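Local coordinates for proto-oncogene tyrosine-protein kinase receptor Ret (Danio rerio, PDB 7AMK) that is a receptor tyrosine kinase that probably signals on assembling, through its extracellular region with cadherin-like domains, with GDNF and the co-receptor GFR alpha 1, at residues V244-D249 and F355-L360; L360-R365 and Q394-I399; Q18-L23 and L60-T65. The protein carries 4 engineered substitutions. One frame throughout, in Å; residues are numbered along the deposited sequence.

Contact 1 of 3, residues V244-D249 and F355-L360; sequences VLVEFD and FNVTVL. With NAG (2-acetamido-2-deoxy-beta-D-glucopyranose), chain F.
Val-244, Leu-245 and Val-246 pair with Val-357, Thr-358 and Val-359 in parallel, the arrangement by which an early strand and the last strand of a cadherin-like beta sandwich come to lie side by side. The axes of strands 244-246 and 355-359 approach to 4.6 Å, and their directions differ by 18°. Their backbones are joined by alternating bonds: Val-244 N gives to Asn-356 O, Thr-358 N to Val-244 O (2.7 Å), Val-246 N to Thr-358 O, and Leu-360 N, less straight at 147°, to Val-246 O.

Apolar contacts divide between the two sides of the sheet. On the buried side Val-246 CB lies 3.8 Å from Val-359 CG2, the two side chains pointing the same way, and Val-246 also rests on Phe-256 of strand 255-263. On the other, Leu-245 CD1 presses tightly on Thr-358 CG2 at 3.4 Å and also meets Leu-360 CD1.

Past the strand end, Glu-247 holds CG anti to its backbone N (chi1 -174°) and runs extended, bringing OE1 to 3.4 Å from Leu-360 CD1, while its CG rests over the rim of the Phe-248 ring. With an alanine here, Leu-360 CD1 would probably lose the cover of the carboxylate, and one face of the Phe-248 ring the methylene that lies over it.

The sugar contributes a covalent link: Asn-356 ND2, hydrogen-bonded to Asp-243, carries C1 of the NAG at 1.4 Å.

Contact 2 of 3, residues L360-R365 and Q394-I399; sequences LPVPIR and QKFKGI. With NAG (2-acetamido-2-deoxy-beta-D-glucopyranose), chain D.
The connection from strand 350-359 to strand 371-375, which leads from the third cadherin-like domain into the fourth, is met here by the loop 394-399, and Val-362 with Phe-396 makes the central touch. It is a small apolar join between a connecting segment and a loop that opens with the end of a 3-10 turn, burying 148 Å² in all. Val-362 CG1, anti to its backbone N (chi1 170°), comes obliquely to the far end of the Phe-396 ring and lies 3.6 Å from CZ, with CE1 equally near. Two further groups gather round the same ring from the connecting segment. Ile-364 CD1 approaches CE2 of Phe-396 at 4.3 Å, again obliquely, and the carbonyl O of Pro-363 stands at the ring edge, close to its plane.

Within the loop, Ile-399 CD1 sits 3.8 Å above one face of the Phe-396 ring, displaced toward its rim, and the same methyl meets Val-362 CG1 at 4.3 Å. Valine, isoleucine and phenylalanine thus form a three-way cluster, with the isoleucine methyl over one face of the ring and the valine methyl meeting it obliquely.

Between the two loop side chains the backbone turns at Gly-398, whose angles would jam a side chain against the preceding carbonyl; its CA lies 3.6 Å from O6 of a NAG. On the 3-10 turn, Lys-395 makes a salt bridge to Glu-303 of the second subunit. Around the cluster, Phe-248 packs on Phe-396 from the third domain, while Ile-364 and Ile-399 both rest on Glu-460 of strand 451-460 in the fourth.

Contact 3 of 3, residues Q18-L23 and L60-T65; sequences QGSPLL and LYLNKT. With NAG (2-acetamido-2-deoxy-beta-D-glucopyranose), chain O.
Gly-19 N donates to Leu-62 O at 2.7 Å, reaching the oxygen from 31° off the carbonyl plane. Next along, Ser-20 O accepts from Leu-62 N (3.0 Å) and also receives a CA-H contact from Tyr-61, so one carbonyl engages two successive residues of the opposite strand.

The antiparallel pairing then slips by one. Pro-21 faces Tyr-61 as a non-hydrogen-bonded pair, but beyond it both Leu-22 and Leu-23 stand against Leu-60: Leu-22 N gives to Leu-60 O, and Leu-60 N to Leu-23 O. This is a beta bulge, and Leu-22 takes up the extra residue with a psi of -47°, far from the extended value of a regular strand.

The pair forms part of a small antiparallel sheet in the first cadherin-like domain, where strand 59-62 runs between strands 21-24 and 51-53. Leu-23 and Leu-60 lie alongside each other, Leu-23 CD1 being 3.9 Å from Leu-60 CD2, and reach Val-109 on strand 106-114 of the facing sheet. Leu-22 crosses Leu-62 at about a right angle, its CD2 4.0 Å from Leu-62 CG. On the other side, Pro-21 CB meets Tyr-61 CE1 at 3.7 Å, and Pro-21 also touches Phe-155 of helix 155-160.

Beyond Gly-19, side chains join in the bonding. Thr-65 OG1 accepts from Gln-18 N at 2.9 Å. The extended Gln-18 side chain, its CG anti to the backbone N (chi1 180°), brings NE2 to Asn-63 O, a weak bond at 3.4 Å. Asn-63 ND2 is covalently linked to C1 of a NAG and is hydrogen-bonded to Ser-49 O.

Contacts 1 and 2 form one continuous region, sharing Leu-360 and touching where Phe-248 meets Phe-396 and Lys-395, whereas contact 3 lies on the other side of the chain's centre, its own centre about 75 Å from that of contact 1. Contact 1 is the most buried, a parallel strand pair held by regular backbone bonds. Contact 3, only partly buried, is also a strand pair, but antiparallel, bulged and finished by side-chain bonds at its exposed end. Contact 2 has no strands to pair and relies on apolar packing at a domain junction. Asparagine-linked sugars leave from contacts 1 and 3, while contact 2 merely neighbours one.

Contact 1 of 3, residues V244-D249 and F355-L360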
loop_
_atom_site.group_PDB
_atom_site.type_symbol
_atom_site.label_atom_id
_atom_site.label_comp_id
_atom_site.label_asym_id
_atom_site.label_seq_id
_atom_site.Cartn_x
_atom_site.Cartn_y
_atom_site.Cartn_z
ATOM N N VAL A 244 -3.896 2.909 16.562
ATOM C CA VAL A 244 -3.808 3.617 15.290
ATOM C C VAL A 244 -3.423 5.068 15.542
ATOM O O VAL A 244 -4.033 5.751 16.377
ATOM C CB VAL A 244 -5.128 3.543 14.511
ATOM C CG1 VAL A 244 -5.131 4.611 13.417
ATOM C CG2 VAL A 244 -5.313 2.144 13.939
ATOM N N LEU A 245 -2.413 5.533 14.815
ATOM C CA LEU A 245 -1.991 6.925 14.828
ATOM C C LEU A 245 -2.268 7.516 13.458
ATOM O O LEU A 245 -1.851 6.949 12.442
ATOM C CB LEU A 245 -0.505 7.063 15.181
ATOM C CG LEU A 245 0.010 8.517 15.242
ATOM C CD1 LEU A 245 -0.697 9.316 16.332
ATOM C CD2 LEU A 245 1.533 8.632 15.394
ATOM N N VAL A 246 -2.996 8.625 13.433
ATOM C CA VAL A 246 -3.191 9.428 12.230
ATOM C C VAL A 246 -2.436 10.737 12.424
ATOM O O VAL A 246 -2.782 11.540 13.302
ATOM C CB VAL A 246 -4.669 9.712 11.950
ATOM C CG1 VAL A 246 -4.785 10.504 10.652
ATOM C CG2 VAL A 246 -5.458 8.422 11.907
ATOM N N GLU A 247 -1.430 10.968 11.586
ATOM C CA GLU A 247 -0.612 12.166 11.682
ATOM C C GLU A 247 -0.283 12.663 10.280
ATOM O O GLU A 247 -1.149 13.246 9.616
ATOM C CB GLU A 247 0.661 11.889 12.497
ATOM C CG GLU A 247 1.514 13.155 12.772
ATOM C CD GLU A 247 2.555 12.961 13.876
ATOM O OE1 GLU A 247 2.852 11.799 14.240
ATOM O OE2 GLU A 247 3.075 13.976 14.382
ATOM N N PHE A 248 0.948 12.410 9.821
ATOM C CA PHE A 248 1.408 12.971 8.552
ATOM C C PHE A 248 0.758 12.313 7.346
ATOM O O PHE A 248 0.755 12.905 6.268
ATOM C CB PHE A 248 2.932 12.862 8.455
ATOM C CG PHE A 248 3.643 13.621 9.528
ATOM C CD1 PHE A 248 3.680 15.007 9.506
ATOM C CD2 PHE A 248 4.248 12.960 10.578
ATOM C CE1 PHE A 248 4.319 15.715 10.501
ATOM C CE2 PHE A 248 4.887 13.666 11.578
ATOM C CZ PHE A 248 4.921 15.034 11.542
ATOM N N ASP A 249 0.187 11.119 7.503
ATOM C CA ASP A 249 -0.546 10.452 6.430
ATOM C C ASP A 249 -2.027 10.565 6.732
ATOM O O ASP A 249 -2.538 9.880 7.622
ATOM C CB ASP A 249 -0.145 8.985 6.292
ATOM C CG ASP A 249 -0.924 8.262 5.190
ATOM O OD1 ASP A 249 -2.086 8.633 4.902
ATOM O OD2 ASP A 249 -0.370 7.309 4.604
ATOM N N PHE A 355 -10.416 -0.364 17.919
ATOM C CA PHE A 355 -9.398 0.465 17.296
ATOM C C PHE A 355 -9.183 1.663 18.211
ATOM O O PHE A 355 -10.108 2.452 18.437
ATOM C CB PHE A 355 -9.804 0.874 15.879
ATOM C CG PHE A 355 -9.771 -0.273 14.884
ATOM C CD1 PHE A 355 -8.583 -0.640 14.271
ATOM C CD2 PHE A 355 -10.930 -0.981 14.567
ATOM C CE1 PHE A 355 -8.544 -1.696 13.356
ATOM C CE2 PHE A 355 -10.898 -2.032 13.655
ATOM C CZ PHE A 355 -9.695 -2.392 13.050
ATOM N N ASN A 356 -7.975 1.756 18.769
ATOM C CA ASN A 356 -7.575 2.824 19.683
ATOM C C ASN A 356 -6.902 3.904 18.843
ATOM O O ASN A 356 -5.716 3.805 18.528
ATOM C CB ASN A 356 -6.642 2.275 20.758
ATOM C CG ASN A 356 -6.208 3.324 21.732
ATOM O OD1 ASN A 356 -6.885 4.327 21.895
ATOM N ND2 ASN A 356 -5.079 3.104 22.394
ATOM N N VAL A 357 -7.656 4.937 18.472
ATOM C CA VAL A 357 -7.236 5.875 17.434
ATOM C C VAL A 357 -6.736 7.168 18.066
ATOM O O VAL A 357 -7.448 7.805 18.856
ATOM C CB VAL A 357 -8.384 6.167 16.452
ATOM C CG1 VAL A 357 -7.919 7.163 15.376
ATOM C CG2 VAL A 357 -8.920 4.869 15.846
ATOM N N THR A 358 -5.526 7.569 17.692
ATOM C CA THR A 358 -4.986 8.889 18.004
ATOM C C THR A 358 -4.844 9.664 16.703
ATOM O O THR A 358 -4.125 9.229 15.799
ATOM C CB THR A 358 -3.631 8.779 18.711
ATOM O OG1 THR A 358 -3.829 8.321 20.053
ATOM C CG2 THR A 358 -2.930 10.134 18.746
ATOM N N VAL A 359 -5.533 10.797 16.598
ATOM C CA VAL A 359 -5.399 11.694 15.455
ATOM C C VAL A 359 -4.737 12.972 15.953
ATOM O O VAL A 359 -5.352 13.769 16.672
ATOM C CB VAL A 359 -6.746 11.987 14.785
ATOM C CG1 VAL A 359 -6.558 12.924 13.577
ATOM C CG2 VAL A 359 -7.440 10.680 14.382
ATOM N N LEU A 360 -3.461 13.168 15.578
ATOM C CA LEU A 360 -2.790 14.406 15.947
ATOM C C LEU A 360 -2.973 15.442 14.849
ATOM O O LEU A 360 -3.151 15.090 13.680
ATOM C CB LEU A 360 -1.303 14.170 16.157
ATOM C CG LEU A 360 -0.916 12.943 16.970
ATOM C CD1 LEU A 360 0.511 12.568 16.653
ATOM C CD2 LEU A 360 -1.059 13.227 18.445
HETATM C C1 NAG F . -4.569 4.049 23.363
HETATM C C2 NAG F . -4.404 3.387 24.742
HETATM C C3 NAG F . -3.742 4.343 25.734
HETATM C C4 NAG F . -2.475 4.956 25.152
HETATM C C5 NAG F . -2.785 5.598 23.809
HETATM C C6 NAG F . -1.566 6.187 23.139
HETATM C C7 NAG F . -6.066 1.660 25.268
HETATM C C8 NAG F . -7.421 1.381 25.847
HETATM N N2 NAG F . -5.687 2.942 25.260
HETATM O O3 NAG F . -3.426 3.624 26.921
HETATM O O4 NAG F . -1.969 5.946 26.040
HETATM O O5 NAG F . -3.311 4.595 22.930
HETATM O O6 NAG F . -0.807 5.177 22.489
HETATM O O7 NAG F . -5.348 0.766 24.823
#

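Contact 2 of 3, residues L360-R365 and Q394-I399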
loop_
_atom_site.group_PDB
_atom_site.type_symbol
_atom_site.label_atom_id
_atom_site.label_comp_id
_atom_site.label_asym_id
_atom_site.label_seq_id
_atom_site.Cartn_x
_atom_site.Cartn_y
_atom_site.Cartn_z
ATOM N N LEU A 360 -3.461 13.168 15.578
ATOM C CA LEU A 360 -2.790 14.406 15.947
ATOM C C LEU A 360 -2.973 15.442 14.849
ATOM O O LEU A 360 -3.151 15.090 13.680
ATOM C CB LEU A 360 -1.303 14.170 16.157
ATOM C CG LEU A 360 -0.916 12.943 16.970
ATOM C CD1 LEU A 360 0.511 12.568 16.653
ATOM C CD2 LEU A 360 -1.059 13.227 18.445
ATOM N N PRO A 361 -2.941 16.715 15.218
ATOM C CA PRO A 361 -2.929 17.778 14.215
ATOM C C PRO A 361 -1.565 17.908 13.563
ATOM O O PRO A 361 -0.531 17.554 14.134
ATOM C CB PRO A 361 -3.253 19.030 15.037
ATOM C CG PRO A 361 -2.655 18.728 16.365
ATOM C CD PRO A 361 -2.889 17.260 16.588
ATOM N N VAL A 362 -1.568 18.441 12.349
ATOM C CA VAL A 362 -0.324 18.635 11.618
ATOM C C VAL A 362 -0.104 20.139 11.447
ATOM O O VAL A 362 -0.858 20.803 10.711
ATOM C CB VAL A 362 -0.344 17.901 10.271
ATOM C CG1 VAL A 362 0.837 18.308 9.430
ATOM C CG2 VAL A 362 -0.340 16.377 10.533
ATOM N N PRO A 363 0.893 20.719 12.116
ATOM C CA PRO A 363 1.183 22.145 11.935
ATOM C C PRO A 363 1.709 22.425 10.536
ATOM O O PRO A 363 2.353 21.578 9.914
ATOM C CB PRO A 363 2.257 22.417 12.992
ATOM C CG PRO A 363 2.946 21.105 13.153
ATOM C CD PRO A 363 1.874 20.061 13.001
ATOM N N ILE A 364 1.394 23.613 10.035
ATOM C CA ILE A 364 1.839 24.068 8.728
ATOM C C ILE A 364 2.788 25.231 8.983
ATOM O O ILE A 364 2.376 26.291 9.464
ATOM C CB ILE A 364 0.665 24.486 7.826
ATOM C CG1 ILE A 364 -0.329 23.337 7.631
ATOM C CG2 ILE A 364 1.169 24.992 6.493
ATOM C CD1 ILE A 364 0.268 22.105 6.958
ATOM N N ARG A 365 4.064 25.039 8.669
ATOM C CA ARG A 365 5.048 26.001 9.133
ATOM C C ARG A 365 6.417 25.630 8.582
ATOM O O ARG A 365 6.790 24.452 8.563
ATOM C CB ARG A 365 5.086 26.047 10.668
ATOM C CG ARG A 365 5.624 24.760 11.310
ATOM C CD ARG A 365 5.480 24.767 12.825
ATOM N NE ARG A 365 5.981 23.528 13.398
ATOM C CZ ARG A 365 5.626 23.040 14.579
ATOM N NH1 ARG A 365 4.729 23.654 15.342
ATOM N NH2 ARG A 365 6.180 21.905 15.003
ATOM N N GLN A 394 7.759 16.284 3.623
ATOM C CA GLN A 394 8.078 15.112 2.811
ATOM C C GLN A 394 7.425 13.839 3.331
ATOM O O GLN A 394 7.369 12.850 2.594
ATOM C CB GLN A 394 9.596 14.921 2.704
ATOM C CG GLN A 394 10.235 15.802 1.634
ATOM C CD GLN A 394 11.728 15.985 1.820
ATOM O OE1 GLN A 394 12.522 15.186 1.344
ATOM N NE2 GLN A 394 12.114 17.049 2.513
ATOM N N LYS A 395 6.922 13.849 4.562
ATOM C CA LYS A 395 6.098 12.775 5.106
ATOM C C LYS A 395 4.616 12.943 4.776
ATOM O O LYS A 395 3.828 12.059 5.111
ATOM C CB LYS A 395 6.260 12.704 6.634
ATOM C CG LYS A 395 7.702 12.739 7.151
ATOM C CD LYS A 395 7.767 12.984 8.670
ATOM C CE LYS A 395 7.299 11.783 9.469
ATOM N NZ LYS A 395 8.232 10.615 9.357
ATOM N N PHE A 396 4.215 14.056 4.155
ATOM C CA PHE A 396 2.796 14.345 3.973
ATOM C C PHE A 396 2.176 13.436 2.924
ATOM O O PHE A 396 2.780 13.155 1.891
ATOM C CB PHE A 396 2.577 15.802 3.555
ATOM C CG PHE A 396 2.781 16.798 4.662
ATOM C CD1 PHE A 396 3.098 16.378 5.943
ATOM C CD2 PHE A 396 2.652 18.155 4.427
ATOM C CE1 PHE A 396 3.290 17.286 6.956
ATOM C CE2 PHE A 396 2.844 19.067 5.440
ATOM C CZ PHE A 396 3.162 18.639 6.700
ATOM N N LYS A 397 0.941 13.014 3.188
ATOM C CA LYS A 397 0.122 12.267 2.241
ATOM C C LYS A 397 -1.330 12.645 2.504
ATOM O O LYS A 397 -1.811 12.509 3.635
ATOM C CB LYS A 397 0.336 10.753 2.387
ATOM N N GLY A 398 -2.031 13.113 1.474
ATOM C CA GLY A 398 -3.370 13.639 1.661
ATOM C C GLY A 398 -3.429 15.085 2.108
ATOM O O GLY A 398 -4.514 15.573 2.452
ATOM N N ILE A 399 -2.296 15.782 2.113
ATOM C CA ILE A 399 -2.200 17.183 2.510
ATOM C C ILE A 399 -1.621 17.939 1.329
ATOM O O ILE A 399 -0.475 17.695 0.935
ATOM C CB ILE A 399 -1.312 17.368 3.754
ATOM C CG1 ILE A 399 -1.786 16.457 4.896
ATOM C CG2 ILE A 399 -1.271 18.824 4.156
ATOM C CD1 ILE A 399 -0.805 16.327 6.036
HETATM C C1 NAG D . -7.077 13.850 -1.137
HETATM C C2 NAG D . -7.684 14.757 -2.208
HETATM C C3 NAG D . -7.277 14.287 -3.604
HETATM C C4 NAG D . -5.761 14.161 -3.711
HETATM C C5 NAG D . -5.225 13.278 -2.586
HETATM C C6 NAG D . -3.714 13.224 -2.542
HETATM C C7 NAG D . -9.978 13.943 -2.622
HETATM C C8 NAG D . -11.436 14.192 -2.374
HETATM N N2 NAG D . -9.133 14.829 -2.082
HETATM O O3 NAG D . -7.764 15.220 -4.562
HETATM O O4 NAG D . -5.402 13.578 -4.961
HETATM O O5 NAG D . -5.651 13.784 -1.312
HETATM O O6 NAG D . -3.175 14.358 -1.873
HETATM O O7 NAG D . -9.587 12.984 -3.281
#

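Contact 3 of 3, residues Q18-L23 and L60-T65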
loop_
_atom_site.group_PDB
_atom_site.type_symbol
_atom_site.label_atom_id
_atom_site.label_comp_id
_atom_site.label_asym_id
_atom_site.label_seq_id
_atom_site.Cartn_x
_atom_site.Cartn_y
_atom_site.Cartn_z
ATOM N N GLN A 18 -42.542 -56.027 -15.626
ATOM C CA GLN A 18 -43.341 -55.226 -14.705
ATOM C C GLN A 18 -43.126 -55.684 -13.266
ATOM O O GLN A 18 -43.160 -56.880 -12.965
ATOM C CB GLN A 18 -44.830 -55.344 -15.082
ATOM C CG GLN A 18 -45.822 -54.571 -14.209
ATOM C CD GLN A 18 -47.282 -54.887 -14.558
ATOM O OE1 GLN A 18 -47.831 -55.903 -14.123
ATOM N NE2 GLN A 18 -47.912 -54.018 -15.352
ATOM N N GLY A 19 -42.923 -54.726 -12.370
ATOM C CA GLY A 19 -42.812 -55.029 -10.963
ATOM C C GLY A 19 -41.414 -55.330 -10.489
ATOM O O GLY A 19 -41.218 -55.534 -9.289
ATOM N N SER A 20 -40.448 -55.360 -11.376
ATOM C CA SER A 20 -39.108 -55.676 -10.949
ATOM C C SER A 20 -38.421 -54.430 -10.382
ATOM O O SER A 20 -38.648 -53.318 -10.865
ATOM C CB SER A 20 -38.313 -56.247 -12.111
ATOM O OG SER A 20 -38.088 -55.283 -13.091
ATOM N N PRO A 21 -37.603 -54.590 -9.349
ATOM C CA PRO A 21 -36.960 -53.435 -8.719
ATOM C C PRO A 21 -35.714 -53.025 -9.484
ATOM O O PRO A 21 -35.003 -53.859 -10.050
ATOM C CB PRO A 21 -36.604 -53.955 -7.324
ATOM C CG PRO A 21 -36.280 -55.429 -7.586
ATOM C CD PRO A 21 -37.232 -55.864 -8.703
ATOM N N LEU A 22 -35.468 -51.711 -9.494
ATOM C CA LEU A 22 -34.406 -51.074 -10.273
ATOM C C LEU A 22 -33.322 -50.466 -9.399
ATOM O O LEU A 22 -32.124 -50.664 -9.651
ATOM C CB LEU A 22 -34.989 -49.979 -11.184
ATOM C CG LEU A 22 -36.068 -50.423 -12.178
ATOM C CD1 LEU A 22 -36.645 -49.237 -12.966
ATOM C CD2 LEU A 22 -35.547 -51.506 -13.142
ATOM N N LEU A 23 -33.719 -49.719 -8.377
ATOM C CA LEU A 23 -32.772 -49.067 -7.486
ATOM C C LEU A 23 -33.570 -48.463 -6.341
ATOM O O LEU A 23 -34.801 -48.413 -6.378
ATOM C CB LEU A 23 -31.939 -47.998 -8.215
ATOM C CG LEU A 23 -32.705 -46.947 -9.046
ATOM C CD1 LEU A 23 -33.298 -45.786 -8.207
ATOM C CD2 LEU A 23 -31.834 -46.405 -10.174
ATOM N N LEU A 60 -37.460 -47.830 -6.561
ATOM C CA LEU A 60 -38.032 -47.560 -7.876
ATOM C C LEU A 60 -38.231 -48.874 -8.630
ATOM O O LEU A 60 -37.309 -49.693 -8.715
ATOM C CB LEU A 60 -37.124 -46.615 -8.659
ATOM C CG LEU A 60 -37.464 -46.135 -10.066
ATOM C CD1 LEU A 60 -38.713 -45.260 -10.054
ATOM C CD2 LEU A 60 -36.278 -45.362 -10.630
ATOM N N TYR A 61 -39.440 -49.068 -9.165
ATOM C CA TYR A 61 -39.875 -50.290 -9.836
ATOM C C TYR A 61 -40.325 -50.005 -11.269
ATOM O O TYR A 61 -40.876 -48.939 -11.576
ATOM C CB TYR A 61 -41.069 -50.950 -9.105
ATOM C CG TYR A 61 -40.793 -51.491 -7.730
ATOM C CD1 TYR A 61 -40.322 -52.786 -7.557
ATOM C CD2 TYR A 61 -41.036 -50.716 -6.594
ATOM C CE1 TYR A 61 -40.068 -53.286 -6.282
ATOM C CE2 TYR A 61 -40.789 -51.211 -5.325
ATOM C CZ TYR A 61 -40.303 -52.495 -5.178
ATOM O OH TYR A 61 -40.048 -52.987 -3.923
ATOM N N LEU A 62 -40.147 -50.994 -12.138
ATOM C CA LEU A 62 -40.832 -50.967 -13.425
ATOM C C LEU A 62 -42.334 -51.139 -13.232
ATOM O O LEU A 62 -42.786 -52.070 -12.556
ATOM C CB LEU A 62 -40.301 -52.061 -14.341
ATOM C CG LEU A 62 -39.030 -51.699 -15.080
ATOM C CD1 LEU A 62 -38.634 -52.897 -15.891
ATOM C CD2 LEU A 62 -39.325 -50.518 -15.975
ATOM N N ASN A 63 -43.105 -50.237 -13.828
ATOM C CA ASN A 63 -44.561 -50.295 -13.832
ATOM C C ASN A 63 -45.104 -50.930 -15.109
ATOM O O ASN A 63 -46.321 -51.031 -15.279
ATOM C CB ASN A 63 -45.127 -48.873 -13.646
ATOM C CG ASN A 63 -46.648 -48.833 -13.570
ATOM O OD1 ASN A 63 -47.277 -49.615 -12.850
ATOM N ND2 ASN A 63 -47.247 -47.902 -14.321
ATOM N N LYS A 64 -44.227 -51.375 -15.996
ATOM C CA LYS A 64 -44.627 -51.883 -17.298
ATOM C C LYS A 64 -43.499 -52.757 -17.814
ATOM O O LYS A 64 -42.326 -52.428 -17.618
ATOM C CB LYS A 64 -44.904 -50.734 -18.273
ATOM C CG LYS A 64 -44.995 -51.134 -19.726
ATOM C CD LYS A 64 -44.494 -50.022 -20.620
ATOM C CE LYS A 64 -45.244 -49.991 -21.936
ATOM N NZ LYS A 64 -45.026 -51.208 -22.754
ATOM N N THR A 65 -43.843 -53.871 -18.456
ATOM C CA THR A 65 -42.812 -54.699 -19.079
ATOM C C THR A 65 -42.330 -54.033 -20.366
ATOM O O THR A 65 -43.131 -53.745 -21.264
ATOM C CB THR A 65 -43.342 -56.101 -19.368
ATOM O OG1 THR A 65 -43.822 -56.671 -18.148
ATOM C CG2 THR A 65 -42.230 -56.993 -19.937
HETATM C C1 NAG O . -48.686 -47.758 -14.369
HETATM C C2 NAG O . -49.217 -46.638 -13.486
HETATM C C3 NAG O . -50.739 -46.627 -13.534
HETATM C C4 NAG O . -51.220 -46.503 -14.976
HETATM C C5 NAG O . -50.582 -47.563 -15.883
HETATM C C6 NAG O . -50.855 -47.306 -17.352
HETATM C C7 NAG O . -47.833 -45.941 -11.579
HETATM C C8 NAG O . -47.459 -46.210 -10.151
HETATM N N2 NAG O . -48.746 -46.760 -12.114
HETATM O O3 NAG O . -51.215 -45.535 -12.755
HETATM O O4 NAG O . -52.636 -46.631 -15.034
HETATM O O5 NAG O . -49.151 -47.567 -15.729
HETATM O O6 NAG O . -50.931 -48.501 -18.117
HETATM O O7 NAG O . -47.329 -45.024 -12.220
#